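Local coordinates for protein TetR family transcriptional regulator (Chloroflexus aurantiacus, PDB 3NRG) that probably binds cis-regulatory DNA through an N-terminal helix-turn-helix domain and acts as a transcription factor of the TetR family, at residues A[86-94]-A[136-144]; A[149-160]-A[209-217]. All blocks are in the same frame, centred on the assembly; numbering follows the deposited sequence.

Contact 1: residues A[86-94]-A[136-144]; sequences DMFAYLRWL and AYFKQLVEQ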
loop_
_atom_site.group_PDB
_atom_site.type_symbol
_atom_site.label_atom_id
_atom_site.label_comp_id
_atom_site.label_asym_id
_atom_site.label_seq_id
_atom_site.Cartn_x
_atom_site.Cartn_y
_atom_site.Cartn_z
ATOM N N ASP A 86 -9.362 22.059 -6.290
ATOM C CA ASP A 86 -8.938 22.303 -4.915
ATOM C C ASP A 86 -7.996 21.203 -4.447
ATOM O O ASP A 86 -8.296 20.017 -4.632
ATOM C CB ASP A 86 -10.165 22.380 -3.996
ATOM C CG ASP A 86 -9.853 22.808 -2.583
ATOM O OD1 ASP A 86 -9.562 24.001 -2.378
ATOM O OD2 ASP A 86 -9.981 21.967 -1.666
HETATM N N MSE A 87 -6.857 21.589 -3.833
HETATM C CA MSE A 87 -5.851 20.645 -3.344
HETATM C C MSE A 87 -6.407 19.725 -2.254
HETATM O O MSE A 87 -6.114 18.527 -2.256
HETATM C CB MSE A 87 -4.608 21.389 -2.833
HETATM C CG MSE A 87 -3.393 20.478 -2.648
HETATM SE SE MSE A 87 -1.978 21.350 -1.700
HETATM C CE MSE A 87 -2.590 21.088 0.052
ATOM N N PHE A 88 -7.206 20.282 -1.324
ATOM C CA PHE A 88 -7.776 19.503 -0.226
ATOM C C PHE A 88 -8.888 18.565 -0.674
ATOM O O PHE A 88 -8.990 17.451 -0.159
ATOM C CB PHE A 88 -8.207 20.412 0.927
ATOM C CG PHE A 88 -7.027 21.109 1.561
ATOM C CD1 PHE A 88 -6.134 20.407 2.368
ATOM C CD2 PHE A 88 -6.751 22.440 1.276
ATOM C CE1 PHE A 88 -5.005 21.034 2.896
ATOM C CE2 PHE A 88 -5.635 23.073 1.828
ATOM C CZ PHE A 88 -4.775 22.367 2.641
ATOM N N ALA A 89 -9.656 18.967 -1.702
ATOM C CA ALA A 89 -10.682 18.108 -2.283
ATOM C C ALA A 89 -10.009 16.947 -3.025
ATOM O O ALA A 89 -10.502 15.815 -2.976
ATOM C CB ALA A 89 -11.556 18.903 -3.229
ATOM N N TYR A 90 -8.831 17.213 -3.640
ATOM C CA TYR A 90 -8.033 16.186 -4.305
ATOM C C TYR A 90 -7.402 15.241 -3.285
ATOM O O TYR A 90 -7.402 14.030 -3.497
ATOM C CB TYR A 90 -6.950 16.820 -5.204
ATOM C CG TYR A 90 -5.931 15.821 -5.716
ATOM C CD1 TYR A 90 -6.279 14.868 -6.669
ATOM C CD2 TYR A 90 -4.626 15.815 -5.233
ATOM C CE1 TYR A 90 -5.361 13.916 -7.108
ATOM C CE2 TYR A 90 -3.696 14.876 -5.674
ATOM C CZ TYR A 90 -4.066 13.934 -6.617
ATOM O OH TYR A 90 -3.156 13.013 -7.052
ATOM N N LEU A 91 -6.862 15.793 -2.173
ATOM C CA LEU A 91 -6.243 15.000 -1.110
ATOM C C LEU A 91 -7.234 14.033 -0.471
ATOM O O LEU A 91 -6.859 12.907 -0.143
ATOM C CB LEU A 91 -5.598 15.902 -0.045
ATOM C CG LEU A 91 -4.251 16.553 -0.426
ATOM C CD1 LEU A 91 -3.843 17.571 0.595
ATOM C CD2 LEU A 91 -3.154 15.512 -0.579
ATOM N N ARG A 92 -8.512 14.448 -0.342
ATOM C CA ARG A 92 -9.581 13.588 0.184
ATOM C C ARG A 92 -9.820 12.413 -0.775
ATOM O O ARG A 92 -9.990 11.282 -0.324
ATOM C CB ARG A 92 -10.881 14.401 0.400
ATOM C CG ARG A 92 -11.982 13.640 1.149
ATOM C CD ARG A 92 -12.942 12.930 0.202
ATOM N NE ARG A 92 -13.776 11.951 0.901
ATOM C CZ ARG A 92 -15.001 12.202 1.355
ATOM N NH1 ARG A 92 -15.546 13.402 1.187
ATOM N NH2 ARG A 92 -15.691 11.254 1.975
ATOM N N TRP A 93 -9.822 12.689 -2.098
ATOM C CA TRP A 93 -9.969 11.665 -3.125
ATOM C C TRP A 93 -8.778 10.690 -3.080
ATOM O O TRP A 93 -8.980 9.477 -3.097
ATOM C CB TRP A 93 -10.088 12.318 -4.522
ATOM C CG TRP A 93 -10.175 11.331 -5.656
ATOM C CD1 TRP A 93 -11.310 10.793 -6.191
ATOM C CD2 TRP A 93 -9.078 10.787 -6.408
ATOM N NE1 TRP A 93 -10.988 9.936 -7.219
ATOM C CE2 TRP A 93 -9.624 9.908 -7.369
ATOM C CE3 TRP A 93 -7.680 10.959 -6.362
ATOM C CZ2 TRP A 93 -8.824 9.185 -8.265
ATOM C CZ3 TRP A 93 -6.890 10.246 -7.250
ATOM C CH2 TRP A 93 -7.460 9.376 -8.191
ATOM N N LEU A 94 -7.540 11.227 -2.996
ATOM C CA LEU A 94 -6.312 10.426 -2.958
ATOM C C LEU A 94 -6.216 9.583 -1.671
ATOM O O LEU A 94 -5.720 8.451 -1.707
ATOM C CB LEU A 94 -5.081 11.335 -3.105
ATOM C CG LEU A 94 -3.733 10.635 -3.339
ATOM C CD1 LEU A 94 -3.696 9.935 -4.722
ATOM C CD2 LEU A 94 -2.582 11.625 -3.200
ATOM N N ALA A 136 7.770 12.903 -1.556
ATOM C CA ALA A 136 8.206 13.784 -2.641
ATOM C C ALA A 136 7.018 14.361 -3.414
ATOM O O ALA A 136 7.059 15.533 -3.812
ATOM C CB ALA A 136 9.136 13.036 -3.585
ATOM N N TYR A 137 5.947 13.552 -3.603
ATOM C CA TYR A 137 4.737 14.000 -4.303
ATOM C C TYR A 137 3.970 15.051 -3.479
ATOM O O TYR A 137 3.566 16.079 -4.026
ATOM C CB TYR A 137 3.833 12.802 -4.662
ATOM C CG TYR A 137 2.592 13.184 -5.447
ATOM C CD1 TYR A 137 2.686 13.654 -6.757
ATOM C CD2 TYR A 137 1.319 13.018 -4.904
ATOM C CE1 TYR A 137 1.549 14.004 -7.484
ATOM C CE2 TYR A 137 0.173 13.346 -5.630
ATOM C CZ TYR A 137 0.294 13.853 -6.916
ATOM O OH TYR A 137 -0.829 14.175 -7.633
ATOM N N PHE A 138 3.812 14.813 -2.152
ATOM C CA PHE A 138 3.147 15.758 -1.257
ATOM C C PHE A 138 3.897 17.080 -1.180
ATOM O O PHE A 138 3.267 18.135 -1.195
ATOM C CB PHE A 138 2.961 15.161 0.148
ATOM C CG PHE A 138 1.996 13.999 0.215
ATOM C CD1 PHE A 138 0.686 14.133 -0.236
ATOM C CD2 PHE A 138 2.364 12.807 0.820
ATOM C CE1 PHE A 138 -0.211 13.066 -0.154
ATOM C CE2 PHE A 138 1.466 11.739 0.899
ATOM C CZ PHE A 138 0.185 11.875 0.414
ATOM N N LYS A 139 5.250 17.029 -1.147
ATOM C CA LYS A 139 6.095 18.236 -1.120
ATOM C C LYS A 139 5.865 19.080 -2.379
ATOM O O LYS A 139 5.739 20.300 -2.285
ATOM C CB LYS A 139 7.580 17.858 -0.974
ATOM C CG LYS A 139 8.471 19.025 -0.564
ATOM C CD LYS A 139 9.929 18.616 -0.474
ATOM C CE LYS A 139 10.817 19.794 -0.173
ATOM N NZ LYS A 139 12.243 19.396 -0.089
ATOM N N GLN A 140 5.744 18.416 -3.547
ATOM C CA GLN A 140 5.465 19.073 -4.827
ATOM C C GLN A 140 4.091 19.770 -4.783
ATOM O O GLN A 140 3.982 20.919 -5.205
ATOM C CB GLN A 140 5.521 18.044 -5.977
ATOM C CG GLN A 140 5.448 18.653 -7.381
ATOM C CD GLN A 140 5.349 17.593 -8.469
ATOM O OE1 GLN A 140 5.907 16.489 -8.364
ATOM N NE2 GLN A 140 4.672 17.927 -9.559
ATOM N N LEU A 141 3.059 19.086 -4.220
ATOM C CA LEU A 141 1.697 19.644 -4.093
ATOM C C LEU A 141 1.662 20.849 -3.160
ATOM O O LEU A 141 0.984 21.833 -3.462
ATOM C CB LEU A 141 0.697 18.578 -3.598
ATOM C CG LEU A 141 0.409 17.396 -4.528
ATOM C CD1 LEU A 141 -0.505 16.408 -3.855
ATOM C CD2 LEU A 141 -0.219 17.852 -5.830
ATOM N N VAL A 142 2.385 20.770 -2.015
ATOM C CA VAL A 142 2.444 21.868 -1.039
ATOM C C VAL A 142 3.181 23.076 -1.636
ATOM O O VAL A 142 2.709 24.207 -1.491
ATOM C CB VAL A 142 3.041 21.417 0.330
ATOM C CG1 VAL A 142 3.230 22.600 1.272
ATOM C CG2 VAL A 142 2.167 20.359 0.981
ATOM N N GLU A 143 4.301 22.832 -2.364
ATOM C CA GLU A 143 5.061 23.903 -3.036
ATOM C C GLU A 143 4.206 24.618 -4.078
ATOM O O GLU A 143 4.281 25.844 -4.191
ATOM C CB GLU A 143 6.350 23.358 -3.666
ATOM C CG GLU A 143 7.482 23.208 -2.666
ATOM C CD GLU A 143 8.663 22.371 -3.117
ATOM O OE1 GLU A 143 8.462 21.435 -3.926
ATOM O OE2 GLU A 143 9.772 22.584 -2.577
ATOM N N GLN A 144 3.332 23.854 -4.790
ATOM C CA GLN A 144 2.384 24.401 -5.768
ATOM C C GLN A 144 1.336 25.289 -5.081
ATOM O O GLN A 144 1.063 26.390 -5.556
ATOM C CB GLN A 144 1.696 23.270 -6.554
ATOM C CG GLN A 144 2.541 22.720 -7.706
ATOM C CD GLN A 144 1.882 21.554 -8.419
ATOM O OE1 GLN A 144 0.671 21.323 -8.322
ATOM N NE2 GLN A 144 2.670 20.803 -9.163
#

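Contact 2: residues A[149-160]-A[209-217]; sequences GSLVPDLDADTA and ILERGMRRR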
loop_
_atom_site.group_PDB
_atom_site.type_symbol
_atom_site.label_atom_id
_atom_site.label_comp_id
_atom_site.label_asym_id
_atom_site.label_seq_id
_atom_site.Cartn_x
_atom_site.Cartn_y
_atom_site.Cartn_z
ATOM N N GLY A 149 -0.780 30.944 -3.830
ATOM C CA GLY A 149 -1.346 31.736 -2.740
ATOM C C GLY A 149 -2.488 31.098 -1.971
ATOM O O GLY A 149 -3.116 31.766 -1.145
ATOM N N SER A 150 -2.761 29.801 -2.203
ATOM C CA SER A 150 -3.841 29.110 -1.493
ATOM C C SER A 150 -3.424 28.684 -0.075
ATOM O O SER A 150 -4.256 28.695 0.832
ATOM C CB SER A 150 -4.332 27.907 -2.290
ATOM O OG SER A 150 -3.280 26.996 -2.551
ATOM N N LEU A 151 -2.138 28.311 0.113
ATOM C CA LEU A 151 -1.615 27.879 1.419
ATOM C C LEU A 151 -0.893 29.018 2.151
ATOM O O LEU A 151 -0.527 30.015 1.524
ATOM C CB LEU A 151 -0.667 26.675 1.253
ATOM C CG LEU A 151 -1.235 25.443 0.536
ATOM C CD1 LEU A 151 -0.196 24.355 0.435
ATOM C CD2 LEU A 151 -2.478 24.913 1.235
ATOM N N VAL A 152 -0.681 28.860 3.487
ATOM C CA VAL A 152 0.023 29.844 4.338
ATOM C C VAL A 152 1.404 30.188 3.717
ATOM O O VAL A 152 2.140 29.280 3.333
ATOM C CB VAL A 152 0.147 29.335 5.810
ATOM C CG1 VAL A 152 1.046 30.248 6.642
ATOM C CG2 VAL A 152 -1.224 29.197 6.459
ATOM N N PRO A 153 1.726 31.493 3.521
ATOM C CA PRO A 153 2.986 31.843 2.824
ATOM C C PRO A 153 4.268 31.370 3.512
ATOM O O PRO A 153 5.218 30.991 2.826
ATOM C CB PRO A 153 2.922 33.376 2.716
ATOM C CG PRO A 153 1.942 33.799 3.753
ATOM C CD PRO A 153 0.934 32.701 3.841
ATOM N N ASP A 154 4.297 31.380 4.861
ATOM C CA ASP A 154 5.488 30.987 5.638
ATOM C C ASP A 154 5.592 29.457 5.878
ATOM O O ASP A 154 6.525 29.003 6.547
ATOM C CB ASP A 154 5.536 31.755 6.973
ATOM C CG ASP A 154 4.276 31.601 7.798
ATOM O OD1 ASP A 154 4.170 30.594 8.540
ATOM O OD2 ASP A 154 3.377 32.466 7.676
ATOM N N LEU A 155 4.656 28.672 5.311
ATOM C CA LEU A 155 4.608 27.217 5.489
ATOM C C LEU A 155 5.850 26.515 4.934
ATOM O O LEU A 155 6.274 26.801 3.811
ATOM C CB LEU A 155 3.329 26.648 4.836
ATOM C CG LEU A 155 2.989 25.173 5.121
ATOM C CD1 LEU A 155 2.590 24.968 6.564
ATOM C CD2 LEU A 155 1.875 24.696 4.218
ATOM N N ASP A 156 6.445 25.606 5.734
ATOM C CA ASP A 156 7.580 24.807 5.293
ATOM C C ASP A 156 7.048 23.580 4.558
ATOM O O ASP A 156 6.327 22.773 5.153
ATOM C CB ASP A 156 8.451 24.392 6.485
ATOM C CG ASP A 156 9.702 23.636 6.081
ATOM O OD1 ASP A 156 10.701 24.293 5.720
ATOM O OD2 ASP A 156 9.681 22.388 6.127
ATOM N N ALA A 157 7.332 23.486 3.239
ATOM C CA ALA A 157 6.834 22.406 2.373
ATOM C C ALA A 157 7.248 21.023 2.859
ATOM O O ALA A 157 6.429 20.101 2.838
ATOM C CB ALA A 157 7.299 22.623 0.943
ATOM N N ASP A 158 8.512 20.876 3.306
ATOM C CA ASP A 158 9.034 19.607 3.814
ATOM C C ASP A 158 8.246 19.137 5.058
ATOM O O ASP A 158 7.857 17.965 5.138
ATOM C CB ASP A 158 10.531 19.735 4.132
ATOM C CG ASP A 158 11.189 18.425 4.509
ATOM O OD1 ASP A 158 10.974 17.963 5.646
ATOM O OD2 ASP A 158 11.962 17.890 3.686
ATOM N N THR A 159 7.985 20.066 5.999
ATOM C CA THR A 159 7.244 19.791 7.231
ATOM C C THR A 159 5.790 19.388 6.922
ATOM O O THR A 159 5.295 18.405 7.477
ATOM C CB THR A 159 7.338 21.004 8.181
ATOM O OG1 THR A 159 8.715 21.309 8.412
ATOM C CG2 THR A 159 6.647 20.761 9.499
ATOM N N ALA A 160 5.117 20.142 6.024
ATOM C CA ALA A 160 3.738 19.851 5.615
ATOM C C ALA A 160 3.652 18.490 4.898
ATOM O O ALA A 160 2.689 17.748 5.111
ATOM C CB ALA A 160 3.215 20.955 4.710
ATOM N N ILE A 209 -8.862 18.996 9.381
ATOM C CA ILE A 209 -7.757 19.370 10.267
ATOM C C ILE A 209 -6.564 19.885 9.443
ATOM O O ILE A 209 -6.038 20.967 9.731
ATOM C CB ILE A 209 -7.369 18.192 11.219
ATOM C CG1 ILE A 209 -8.541 17.848 12.179
ATOM C CG2 ILE A 209 -6.064 18.509 12.013
ATOM C CD1 ILE A 209 -8.484 16.418 12.793
ATOM N N LEU A 210 -6.189 19.146 8.374
ATOM C CA LEU A 210 -5.074 19.523 7.497
ATOM C C LEU A 210 -5.374 20.806 6.717
ATOM O O LEU A 210 -4.479 21.636 6.529
ATOM C CB LEU A 210 -4.730 18.375 6.532
ATOM C CG LEU A 210 -4.288 17.041 7.181
ATOM C CD1 LEU A 210 -4.322 15.919 6.177
ATOM C CD2 LEU A 210 -2.906 17.154 7.808
ATOM N N GLU A 211 -6.650 20.989 6.303
ATOM C CA GLU A 211 -7.092 22.176 5.571
ATOM C C GLU A 211 -6.989 23.436 6.440
ATOM O O GLU A 211 -6.376 24.417 6.017
ATOM C CB GLU A 211 -8.524 21.985 5.046
ATOM C CG GLU A 211 -8.996 23.099 4.126
ATOM C CD GLU A 211 -10.428 22.966 3.651
ATOM O OE1 GLU A 211 -11.255 22.387 4.391
ATOM O OE2 GLU A 211 -10.735 23.494 2.559
ATOM N N ARG A 212 -7.549 23.396 7.672
ATOM C CA ARG A 212 -7.490 24.539 8.595
ATOM C C ARG A 212 -6.045 24.866 8.986
ATOM O O ARG A 212 -5.699 26.036 9.158
ATOM C CB ARG A 212 -8.331 24.282 9.856
ATOM C CG ARG A 212 -9.833 24.250 9.615
ATOM C CD ARG A 212 -10.610 24.243 10.923
ATOM N NE ARG A 212 -10.336 23.050 11.728
ATOM C CZ ARG A 212 -11.097 21.958 11.725
ATOM N NH1 ARG A 212 -12.191 21.906 10.974
ATOM N NH2 ARG A 212 -10.775 20.916 12.480
ATOM N N GLY A 213 -5.221 23.832 9.109
ATOM C CA GLY A 213 -3.827 23.983 9.500
ATOM C C GLY A 213 -2.912 24.532 8.423
ATOM O O GLY A 213 -1.897 25.158 8.740
HETATM N N MSE A 214 -3.251 24.300 7.134
HETATM C CA MSE A 214 -2.371 24.688 6.015
HETATM C C MSE A 214 -2.914 25.797 5.115
HETATM O O MSE A 214 -2.116 26.554 4.551
HETATM C CB MSE A 214 -1.994 23.466 5.170
HETATM C CG MSE A 214 -1.241 22.425 5.936
HETATM SE SE MSE A 214 -0.827 20.894 4.859
HETATM C CE MSE A 214 -0.243 19.719 6.276
ATOM N N ARG A 215 -4.248 25.841 4.890
ATOM C CA ARG A 215 -4.840 26.842 3.990
ATOM C C ARG A 215 -4.713 28.260 4.541
ATOM O O ARG A 215 -4.807 28.461 5.753
ATOM C CB ARG A 215 -6.308 26.513 3.672
ATOM C CG ARG A 215 -6.838 27.267 2.454
ATOM C CD ARG A 215 -8.342 27.188 2.331
ATOM N NE ARG A 215 -8.788 25.871 1.879
ATOM C CZ ARG A 215 -8.881 25.514 0.602
ATOM N NH1 ARG A 215 -8.523 26.361 -0.359
ATOM N NH2 ARG A 215 -9.315 24.306 0.275
ATOM N N ARG A 216 -4.494 29.244 3.630
ATOM C CA ARG A 216 -4.343 30.674 3.940
ATOM C C ARG A 216 -5.602 31.228 4.608
ATOM O O ARG A 216 -6.720 30.865 4.222
ATOM C CB ARG A 216 -4.042 31.463 2.650
ATOM C CG ARG A 216 -3.309 32.777 2.871
ATOM C CD ARG A 216 -3.311 33.616 1.611
ATOM N NE ARG A 216 -2.314 34.688 1.658
ATOM C CZ ARG A 216 -1.141 34.638 1.034
ATOM N NH1 ARG A 216 -0.817 33.581 0.297
ATOM N NH2 ARG A 216 -0.291 35.651 1.126
ATOM N N ARG A 217 -5.419 32.120 5.603
ATOM C CA ARG A 217 -6.521 32.751 6.337
ATOM C C ARG A 217 -7.188 33.841 5.495
ATOM O O ARG A 217 -6.464 34.709 4.951
ATOM C CB ARG A 217 -6.021 33.327 7.676
ATOM O OXT ARG A 217 -8.430 33.798 5.348
HETATM O O HOH W 1 -7.192 30.297 1.024
HETATM O O HOH W 2 1.104 31.651 -0.266
#

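Contact 1: residues A[86-94]-A[136-144]
Met87 opens an antiparallel helix pair in the all-helical C-terminal domain of this TetR-type regulator: the segment axes of helices 87-94 and 136-144 run at 162° and come no nearer than 11.9 Å, so long side chains have to fill the interval. The selenomethionine chain of Met87 leaves with CG anti to the backbone N (chi1 -165°), then bends at chi3; its SE lies 3.5 Å from Leu141 O, while CE turns back over one face of the Phe88 ring of its own helix. One turn on, Tyr90 and Tyr137 approach from opposite directions and join through their hydroxyls, Tyr90 OH to Tyr137 OH at 2.7 Å, a hydrogen bond in which either could be donor. Leu141 CD1 touches the Tyr90 ring at its edge, in plane, 4.0 Å from Tyr90 CE2. Leu91 does not aim straight at helix 136-144, yet its CD2 reaches the edge of the Phe138 ring, 3.9 Å from Phe138 CE1. That pair is buried, and Phe168 of helix 157-179 packs on both, while the tyrosines lie toward the outside. Leu94 finishes the row with one methyl touching two aromatic side chains, Leu94 CD2 standing 4.1 Å from Tyr137 CE2, at the edge of that ring, and equally far from Phe138 CE1, which it meets obliquely.

Contact 2: residues A[149-160]-A[209-217]
This is a single beta bridge between two irregular segments at the far end of the TetR C-terminal domain, where the tail leaving helix 196-214 lies against the loop that leads into helix 157-179. Leu151 and Arg215 are the bridged pair in an otherwise helical fold. Two straight hydrogen bonds hold loop and tail together: Val152 N gives to Met214 O at 2.9 Å, nearly in line with the carbonyl, and Arg216 N gives to Ser150 O at 2.9 Å with an N-H...O angle of 173°. Beside the bridge, Met214, a selenomethionine, extends beyond CG and drives its tip onto the start of helix 157-179, with Met214 CE 4.0 Å from Ala160 CB. Leu155 CD2 packs against the root of the same side chain, at CB, and Phe88 and Leu164 help to bury it. Asp156 caps that helix: its OD2 accepts from both the backbone N and the OG1 of Thr159. Arg215 turns its guanidinium back to Glu211, its NH2 held 2.8 Å from Glu211 OE2 in a salt bridge, and the same nitrogen also pairs with Asp86. On the exposed side the Arg216 chain runs out extended from CG to NE and crosses Pro153 at about a right angle. Pro153 CD sits over the centre of one face of its guanidinium. A long hydrogen bond, 3.3 Å from Arg216 NH1 to Gly149 O, is less certain because the side chain is poorly ordered; its donor stands 38° out of the carbonyl plane.

From the N terminus, the chain passes the predicted DNA-binding helices before helix 87-104 begins. Contact 1 closes the first long loop, bringing helix 124-147 back alongside helix 87-104. Helix 124-147 then runs into the 149-160 loop, and contact 2 closes a second, mostly helical excursion when helix 196-214 delivers the C-terminal tail. The two closures follow in series, neither nested nor crossed, yet their centres lie about 11 Å apart. The salt bridge from Asp86 to Arg215 ties them together, Phe88 packs on Glu211, and Leu151 CD1 lies against Val142 O. Helices 87-104, 124-147, 157-179 and 196-214 are thereby gathered at one end.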